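Local atomic coordinates of Pyrsv_gp04 (Pyrobaculum spherical virus, PDB entry 2VXZ), a protein that is of unknown function but probably acts as a viral transcriptional regulator related to helix-turn-helix proteins. Residues Gly78-Val83 and Lys136-Glu141; Phe130-Leu135 and Thr149-Ala154. One frame throughout, in Å; residues are numbered along the deposited sequence.

Interaction 1 of 2, residues Gly78-Val83 and Lys136-Glu141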
ATOM      1  N   GLY A  78       6.299   8.074   3.370  1.00 23.34           N
ATOM      2  CA  GLY A  78       7.281   7.226   2.702  1.00 23.54           C
ATOM      3  C   GLY A  78       6.929   6.922   1.263  1.00 23.31           C
ATOM      4  O   GLY A  78       7.782   7.008   0.379  1.00 23.27           O
HETATM    5  N   MSE A  79       5.668   6.564   1.014  1.00 23.28           N
HETATM    6  CA  MSE A  79       5.224   6.262  -0.351  1.00 24.40           C
HETATM    7  C   MSE A  79       5.347   7.496  -1.224  1.00 23.60           C
HETATM    8  O   MSE A  79       5.761   7.413  -2.386  1.00 22.74           O
HETATM    9  CB  MSE A  79       3.785   5.753  -0.351  1.00 24.37           C
HETATM   10  CG  MSE A  79       3.642   4.409   0.302  1.00 25.37           C
HETATM   11 SE   MSE A  79       1.882   3.671  -0.031  1.00 32.08          SE
HETATM   12  CE  MSE A  79       0.816   4.918   0.980  1.00 26.91           C
ATOM     13  N   ILE A  80       4.996   8.642  -0.663  1.00 23.54           N
ATOM     14  CA  ILE A  80       5.076   9.903  -1.407  1.00 24.24           C
ATOM     15  C   ILE A  80       6.514  10.261  -1.758  1.00 23.98           C
ATOM     16  O   ILE A  80       6.799  10.610  -2.898  1.00 23.78           O
ATOM     17  CB  ILE A  80       4.377  11.047  -0.656  1.00 24.03           C
ATOM     18  CG1 ILE A  80       2.868  10.773  -0.590  1.00 24.74           C
ATOM     19  CG2 ILE A  80       4.591  12.364  -1.376  1.00 23.80           C
ATOM     20  CD1 ILE A  80       2.093  11.795   0.192  1.00 24.77           C
ATOM     21  N   ARG A  81       7.426  10.135  -0.800  1.00 24.25           N
ATOM     22  CA  ARG A  81       8.841  10.411  -1.054  1.00 25.13           C
ATOM     23  C   ARG A  81       9.411   9.512  -2.144  1.00 24.66           C
ATOM     24  O   ARG A  81      10.199   9.972  -2.974  1.00 24.24           O
ATOM     25  CB  ARG A  81       9.671  10.276   0.226  1.00 25.30           C
ATOM     26  CG  ARG A  81       9.398  11.363   1.256  1.00 27.55           C
ATOM     27  CD  ARG A  81      10.447  11.378   2.349  1.00 28.94           C
ATOM     28  NE  ARG A  81      10.519  10.101   3.053  1.00 32.16           N
ATOM     29  CZ  ARG A  81       9.815   9.763   4.136  1.00 32.77           C
ATOM     30  NH1 ARG A  81       8.951  10.604   4.698  0.50 33.50           N
ATOM     31  NH2 ARG A  81       9.984   8.558   4.660  1.00 33.49           N
ATOM     32  N   GLU A  82       9.015   8.237  -2.140  1.00 24.41           N
ATOM     33  CA  GLU A  82       9.483   7.296  -3.149  1.00 24.54           C
ATOM     34  C   GLU A  82       8.957   7.661  -4.524  1.00 23.88           C
ATOM     35  O   GLU A  82       9.723   7.683  -5.467  1.00 23.17           O
ATOM     36  CB  GLU A  82       9.108   5.853  -2.813  1.00 24.76           C
ATOM     37  CG  GLU A  82       9.893   5.278  -1.656  1.00 27.45           C
ATOM     38  CD  GLU A  82      11.348   5.031  -1.996  1.00 31.03           C
ATOM     39  OE1 GLU A  82      11.618   4.189  -2.865  1.00 33.97           O
ATOM     40  OE2 GLU A  82      12.224   5.694  -1.415  1.00 35.78           O
ATOM     41  N   VAL A  83       7.655   7.953  -4.644  1.00 23.13           N
ATOM     42  CA  VAL A  83       7.104   8.388  -5.933  1.00 23.36           C
ATOM     43  C   VAL A  83       7.838   9.647  -6.418  1.00 23.47           C
ATOM     44  O   VAL A  83       8.255   9.728  -7.575  1.00 23.20           O
ATOM     45  CB  VAL A  83       5.578   8.640  -5.877  1.00 23.12           C
ATOM     46  CG1 VAL A  83       5.071   9.259  -7.210  1.00 22.43           C
ATOM     47  CG2 VAL A  83       4.834   7.342  -5.551  1.00 23.36           C
ATOM     48  N   LYS A 136      -3.219  10.150  -7.206  1.00 22.75           N
ATOM     49  CA  LYS A 136      -4.255  11.163  -7.033  1.00 24.61           C
ATOM     50  C   LYS A 136      -4.049  11.949  -5.735  1.00 24.12           C
ATOM     51  O   LYS A 136      -4.358  13.151  -5.653  1.00 23.66           O
ATOM     52  CB  LYS A 136      -5.619  10.477  -7.065  1.00 24.23           C
ATOM     53  CG  LYS A 136      -6.756  11.314  -7.550  1.00 27.56           C
ATOM     54  CD  LYS A 136      -7.975  10.431  -7.747  1.00 27.38           C
ATOM     55  CE  LYS A 136      -8.596  10.646  -9.107  1.00 30.02           C
ATOM     56  NZ  LYS A 136      -9.870   9.881  -9.257  0.50 30.06           N
HETATM   57  N   MSE A 137      -3.531  11.276  -4.708  1.00 24.76           N
HETATM   58  CA  MSE A 137      -3.229  11.938  -3.429  1.00 25.77           C
HETATM   59  C   MSE A 137      -2.111  12.965  -3.563  1.00 24.43           C
HETATM   60  O   MSE A 137      -2.113  13.979  -2.867  1.00 24.11           O
HETATM   61  CB  MSE A 137      -2.830  10.926  -2.367  1.00 25.77           C
HETATM   62  CG  MSE A 137      -3.969  10.080  -1.913  1.00 27.53           C
HETATM   63 SE   MSE A 137      -3.338   8.752  -0.636  1.00 38.25          SE
HETATM   64  CE  MSE A 137      -2.027   9.799   0.250  1.00 21.30           C
ATOM     65  N   ILE A 138      -1.161  12.692  -4.462  1.00 23.02           N
ATOM     66  CA  ILE A 138       0.006  13.535  -4.646  1.00 23.13           C
ATOM     67  C   ILE A 138      -0.248  14.700  -5.616  1.00 22.80           C
ATOM     68  O   ILE A 138       0.171  15.838  -5.352  1.00 21.89           O
ATOM     69  CB  ILE A 138       1.213  12.718  -5.151  1.00 22.79           C
ATOM     70  CG1 ILE A 138       1.564  11.591  -4.173  1.00 23.08           C
ATOM     71  CG2 ILE A 138       2.410  13.632  -5.370  1.00 21.97           C
ATOM     72  CD1 ILE A 138       2.534  10.566  -4.731  1.00 23.70           C
ATOM     73  N   TYR A 139      -0.924  14.405  -6.729  1.00 22.94           N
ATOM     74  CA  TYR A 139      -1.017  15.308  -7.884  1.00 22.68           C
ATOM     75  C   TYR A 139      -2.442  15.806  -8.146  1.00 22.98           C
ATOM     76  O   TYR A 139      -2.663  16.617  -9.058  1.00 23.64           O
ATOM     77  CB  TYR A 139      -0.457  14.606  -9.148  1.00 22.72           C
ATOM     78  CG  TYR A 139       1.002  14.194  -9.002  1.00 21.77           C
ATOM     79  CD1 TYR A 139       2.004  15.150  -8.928  1.00 21.05           C
ATOM     80  CD2 TYR A 139       1.369  12.857  -8.909  1.00 22.25           C
ATOM     81  CE1 TYR A 139       3.330  14.787  -8.779  1.00 22.39           C
ATOM     82  CE2 TYR A 139       2.699  12.488  -8.745  1.00 22.03           C
ATOM     83  CZ  TYR A 139       3.672  13.456  -8.676  1.00 22.45           C
ATOM     84  OH  TYR A 139       5.000  13.120  -8.488  1.00 23.60           O
ATOM     85  N   GLY A 140      -3.414  15.338  -7.370  1.00 22.05           N
ATOM     86  CA  GLY A 140      -4.807  15.722  -7.581  1.00 22.49           C
ATOM     87  C   GLY A 140      -5.438  14.965  -8.733  1.00 22.01           C
ATOM     88  O   GLY A 140      -4.871  13.993  -9.230  1.00 22.22           O
ATOM     89  N   GLU A 141      -6.606  15.427  -9.172  1.00 21.74           N
ATOM     90  CA  GLU A 141      -7.348  14.736 -10.225  1.00 21.76           C
ATOM     91  C   GLU A 141      -6.562  14.703 -11.527  1.00 21.07           C
ATOM     92  O   GLU A 141      -5.907  15.678 -11.882  1.00 21.31           O
ATOM     93  CB  GLU A 141      -8.692  15.403 -10.472  1.00 22.00           C
ATOM     94  CG  GLU A 141      -9.612  15.386  -9.285  1.00 24.65           C
ATOM     95  CD  GLU A 141     -10.031  14.002  -8.896  1.00 27.82           C
ATOM     96  OE1 GLU A 141     -10.313  13.185  -9.798  1.00 31.70           O
ATOM     97  OE2 GLU A 141     -10.068  13.720  -7.686  1.00 30.67           O
TER

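Interaction 2 of 2, residues Phe130-Leu135 and Thr149-Ala154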
ATOM      1  N   PHE A 130      -4.391   0.779  -6.703  1.00 23.20           N
ATOM      2  CA  PHE A 130      -3.655   1.233  -5.525  1.00 22.65           C
ATOM      3  C   PHE A 130      -2.729   2.395  -5.902  1.00 21.87           C
ATOM      4  O   PHE A 130      -2.721   3.437  -5.254  1.00 21.37           O
ATOM      5  CB  PHE A 130      -2.841   0.071  -4.945  1.00 23.45           C
ATOM      6  CG  PHE A 130      -1.962   0.445  -3.785  1.00 23.14           C
ATOM      7  CD1 PHE A 130      -2.455   0.409  -2.487  1.00 24.53           C
ATOM      8  CD2 PHE A 130      -0.639   0.805  -3.979  1.00 24.31           C
ATOM      9  CE1 PHE A 130      -1.644   0.734  -1.406  1.00 23.96           C
ATOM     10  CE2 PHE A 130       0.170   1.120  -2.915  1.00 24.12           C
ATOM     11  CZ  PHE A 130      -0.329   1.090  -1.621  1.00 24.00           C
ATOM     12  N   LEU A 131      -1.927   2.200  -6.938  1.00 21.46           N
ATOM     13  CA  LEU A 131      -0.990   3.247  -7.385  1.00 21.78           C
ATOM     14  C   LEU A 131      -1.721   4.492  -7.946  1.00 21.76           C
ATOM     15  O   LEU A 131      -1.241   5.626  -7.807  1.00 21.20           O
ATOM     16  CB  LEU A 131      -0.029   2.671  -8.423  1.00 21.66           C
ATOM     17  CG  LEU A 131       0.964   1.637  -7.877  1.00 21.69           C
ATOM     18  CD1 LEU A 131       1.759   1.048  -9.012  1.00 23.21           C
ATOM     19  CD2 LEU A 131       1.892   2.234  -6.834  1.00 21.66           C
ATOM     20  N   ASN A 132      -2.878   4.277  -8.572  1.00 21.84           N
ATOM     21  CA  ASN A 132      -3.716   5.382  -9.030  1.00 21.88           C
ATOM     22  C   ASN A 132      -4.172   6.228  -7.846  1.00 21.78           C
ATOM     23  O   ASN A 132      -4.155   7.448  -7.902  1.00 21.95           O
ATOM     24  CB  ASN A 132      -4.948   4.863  -9.771  1.00 22.04           C
ATOM     25  CG  ASN A 132      -5.744   5.968 -10.412  1.00 22.56           C
ATOM     26  OD1 ASN A 132      -5.223   6.708 -11.234  1.00 21.97           O
ATOM     27  ND2 ASN A 132      -7.037   6.081 -10.048  1.00 25.31           N
ATOM     28  N   HIS A 133      -4.577   5.563  -6.766  1.00 21.78           N
ATOM     29  CA  HIS A 133      -5.017   6.269  -5.571  1.00 21.86           C
ATOM     30  C   HIS A 133      -3.882   7.118  -4.991  1.00 21.64           C
ATOM     31  O   HIS A 133      -4.092   8.271  -4.592  1.00 22.51           O
ATOM     32  CB  HIS A 133      -5.528   5.274  -4.534  1.00 22.18           C
ATOM     33  CG  HIS A 133      -6.156   5.932  -3.352  1.00 22.91           C
ATOM     34  ND1 HIS A 133      -7.444   6.424  -3.371  1.00 26.05           N
ATOM     35  CD2 HIS A 133      -5.662   6.209  -2.126  1.00 23.93           C
ATOM     36  CE1 HIS A 133      -7.717   6.958  -2.196  1.00 25.25           C
ATOM     37  NE2 HIS A 133      -6.651   6.849  -1.426  1.00 24.45           N
ATOM     38  N   LEU A 134      -2.681   6.547  -4.973  1.00 21.19           N
ATOM     39  CA  LEU A 134      -1.486   7.236  -4.488  1.00 21.33           C
ATOM     40  C   LEU A 134      -1.189   8.450  -5.361  1.00 21.25           C
ATOM     41  O   LEU A 134      -0.889   9.547  -4.857  1.00 21.10           O
ATOM     42  CB  LEU A 134      -0.291   6.267  -4.480  1.00 21.43           C
ATOM     43  CG  LEU A 134       1.063   6.767  -3.948  1.00 21.66           C
ATOM     44  CD1 LEU A 134       0.951   7.372  -2.541  1.00 21.11           C
ATOM     45  CD2 LEU A 134       2.117   5.652  -3.973  1.00 21.02           C
ATOM     46  N   LEU A 135      -1.247   8.265  -6.675  1.00 21.32           N
ATOM     47  CA  LEU A 135      -0.954   9.376  -7.584  1.00 21.47           C
ATOM     48  C   LEU A 135      -1.966  10.504  -7.402  1.00 22.08           C
ATOM     49  O   LEU A 135      -1.619  11.687  -7.428  1.00 21.45           O
ATOM     50  CB  LEU A 135      -0.912   8.919  -9.045  1.00 21.40           C
ATOM     51  CG  LEU A 135       0.294   8.101  -9.475  1.00 21.10           C
ATOM     52  CD1 LEU A 135       0.114   7.547 -10.875  1.00 21.23           C
ATOM     53  CD2 LEU A 135       1.584   8.910  -9.407  1.00 20.56           C
ATOM     54  N   THR A 149      -4.984   6.626 -16.783  1.00 28.02           N
ATOM     55  CA  THR A 149      -5.014   7.940 -16.158  1.00 26.83           C
ATOM     56  C   THR A 149      -3.641   8.568 -16.290  1.00 24.37           C
ATOM     57  O   THR A 149      -2.645   7.895 -16.111  1.00 24.19           O
ATOM     58  CB  THR A 149      -5.376   7.892 -14.649  1.00 26.13           C
ATOM     59  OG1 THR A 149      -4.716   6.784 -14.017  0.70 26.61           O
ATOM     60  CG2 THR A 149      -6.871   7.773 -14.455  1.00 28.34           C
ATOM     61  N   VAL A 150      -3.601   9.846 -16.618  1.00 22.01           N
ATOM     62  CA  VAL A 150      -2.352  10.577 -16.705  1.00 21.27           C
ATOM     63  C   VAL A 150      -2.416  11.833 -15.825  1.00 21.04           C
ATOM     64  O   VAL A 150      -3.336  12.638 -15.939  1.00 20.87           O
ATOM     65  CB  VAL A 150      -2.003  10.953 -18.166  1.00 21.28           C
ATOM     66  CG1 VAL A 150      -0.658  11.646 -18.213  1.00 20.92           C
ATOM     67  CG2 VAL A 150      -1.981   9.686 -19.038  1.00 20.71           C
ATOM     68  N   TYR A 151      -1.424  11.958 -14.947  1.00 20.96           N
ATOM     69  CA  TYR A 151      -1.313  13.037 -13.956  1.00 20.49           C
ATOM     70  C   TYR A 151      -0.185  13.963 -14.368  1.00 20.52           C
ATOM     71  O   TYR A 151       0.861  13.494 -14.787  1.00 20.63           O
ATOM     72  CB  TYR A 151      -0.993  12.438 -12.568  1.00 19.85           C
ATOM     73  CG  TYR A 151      -2.130  11.603 -12.034  1.00 19.45           C
ATOM     74  CD1 TYR A 151      -3.120  12.178 -11.250  1.00 20.11           C
ATOM     75  CD2 TYR A 151      -2.269  10.259 -12.380  1.00 20.81           C
ATOM     76  CE1 TYR A 151      -4.211  11.422 -10.796  1.00 19.71           C
ATOM     77  CE2 TYR A 151      -3.359   9.501 -11.930  1.00 19.23           C
ATOM     78  CZ  TYR A 151      -4.318  10.093 -11.130  1.00 18.39           C
ATOM     79  OH  TYR A 151      -5.409   9.357 -10.696  1.00 18.82           O
ATOM     80  N   LEU A 152      -0.400  15.266 -14.222  1.00 20.69           N
ATOM     81  CA  LEU A 152       0.628  16.262 -14.499  1.00 20.33           C
ATOM     82  C   LEU A 152       1.424  16.464 -13.226  1.00 21.10           C
ATOM     83  O   LEU A 152       0.855  16.816 -12.189  1.00 20.11           O
ATOM     84  CB  LEU A 152      -0.004  17.585 -14.937  1.00 20.70           C
ATOM     85  CG  LEU A 152      -0.853  17.536 -16.200  1.00 20.33           C
ATOM     86  CD1 LEU A 152      -1.541  18.884 -16.436  1.00 20.16           C
ATOM     87  CD2 LEU A 152       0.009  17.137 -17.404  1.00 20.83           C
ATOM     88  N   THR A 153       2.732  16.246 -13.297  1.00 21.45           N
ATOM     89  CA  THR A 153       3.567  16.377 -12.094  1.00 21.78           C
ATOM     90  C   THR A 153       3.644  17.838 -11.627  1.00 21.58           C
ATOM     91  O   THR A 153       3.801  18.105 -10.431  1.00 21.52           O
ATOM     92  CB  THR A 153       4.961  15.722 -12.265  1.00 22.34           C
ATOM     93  OG1 THR A 153       5.645  16.295 -13.387  1.00 23.58           O
ATOM     94  CG2 THR A 153       4.822  14.191 -12.433  1.00 21.81           C
ATOM     95  N   ALA A 154       3.446  18.792 -12.547  1.00 21.77           N
ATOM     96  CA  ALA A 154       3.320  20.215 -12.160  1.00 22.29           C
ATOM     97  C   ALA A 154       2.181  20.519 -11.172  1.00 22.45           C
ATOM     98  O   ALA A 154       2.166  21.580 -10.542  1.00 22.21           O
ATOM     99  CB  ALA A 154       3.145  21.075 -13.412  1.00 21.64           C
TER

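Interaction 1 of 2, residues Gly78-Val83 and Lys136-Glu141
Ile138 carries this contact from the last turn of helix 125-139, pushing its longer branch between Ile80 and Val83, which lie one turn apart on helix 69-89. Ile80 and Ile138 run past one another in opposite directions and meet flank to flank, CG1 of Ile80 lying 3.9 Å from CG1 of Ile138. The end of the same branch meets the fork of Val83: Ile138 CD1 is 3.8 Å from Val83 CB and equally close to Val83 CG1, with CG2 of that valine scarcely farther. In Ile138 the branch sits beside the backbone N (chi1 -59°) and is extended beyond CG1 (chi2 167°), which carries the methyl to the valine while CG1 stays against Ile80. The other branch meets the neighbouring side chain, CG2 resting over the centre of the Tyr139 ring, 3.4 Å above its plane. That ring offers Val83 its edge rather than a face, with Val83 CG1 4.3 Å from Tyr139 CE2 and 4.1 Å from Tyr139 OH. Beyond the two segments, Val83 also packs on Leu134 and Leu135, and Tyr139 packs on Val87, one turn farther along helix 69-89. Helix 125-139 ends here: Gly140 N donates to Lys136 O over 2.9 Å, and Gly140 itself takes a positive phi. Joining two helices of the regulator domain, this buried interface rests on branched aliphatic side chains in van der Waals contact, so shape and exclusion of water, rather than polar pairing, hold it together.

Interaction 2 of 2, residues Phe130-Leu135 and Thr149-Ala154
Asn132 OD1, on helix 125-139, accepts two hydroxyl hydrogen bonds: one from Tyr151 OH of strand 151-152 at 2.7 Å and one from Thr149 OG1, just before that strand, at 2.8 Å. The two donors approach from opposite faces of the amide plane, each well out of it, and the angle at the oxygen is 115° for the tyrosine and a more open 139° for the threonine. Asn132 reaches them because its CG stands anti to the backbone N (chi1 -173°), which brings the end of the side chain closer to the strand than its base would suggest. The side chains of Thr149 and Tyr151 each cross that of Asn132 at about a right angle. OD1 lies at the edge of the Tyr151 ring, in its plane, while the amide and ring planes are steeply inclined to each other. One turn along the helix, Leu135 covers a face of the same ring. Its CB stands 3.9 Å from the centroid of the Tyr151 ring in a CH-pi contact, displaced toward the rim that holds CD2 and CE2; CB is 3.8 Å from Tyr151 CE2, and CD1 of the leucine adds a contact 3.9 Å from Tyr151 CD2. Nearby, Pro97 packs on both Asn132 and Thr149, and Ile95 of the partner strand 94-95 touches Leu135 and Tyr151. The contact thus fastens the two-stranded sheet to the flank of the helix. With both hydroxyls donating to one carbonyl oxygen and a leucine across the ring face, Tyr151 is held at its hydroxyl end and against one face, which should restrict rotation of the ring.

Interactions 1 and 2 have centres about 7 Å apart and share helix 125-139, each taking a different part of it: residues 130-135 meet the strand segment, while the final turn meets helix 69-89. Their segments alternate along the chain, in the order 78-83, 130-135, 136-141, 149-154, and all lie in the transcriptional regulator domain. They also touch directly: Val83 packs on Leu134, Met79 on Phe130, and Tyr139 on Thr153. Helix 125-139 therefore packs on both the long helix 69-89 and the small antiparallel sheet of strands 94-95 and 151-152, through an apolar interface on one and a partly polar one on the other.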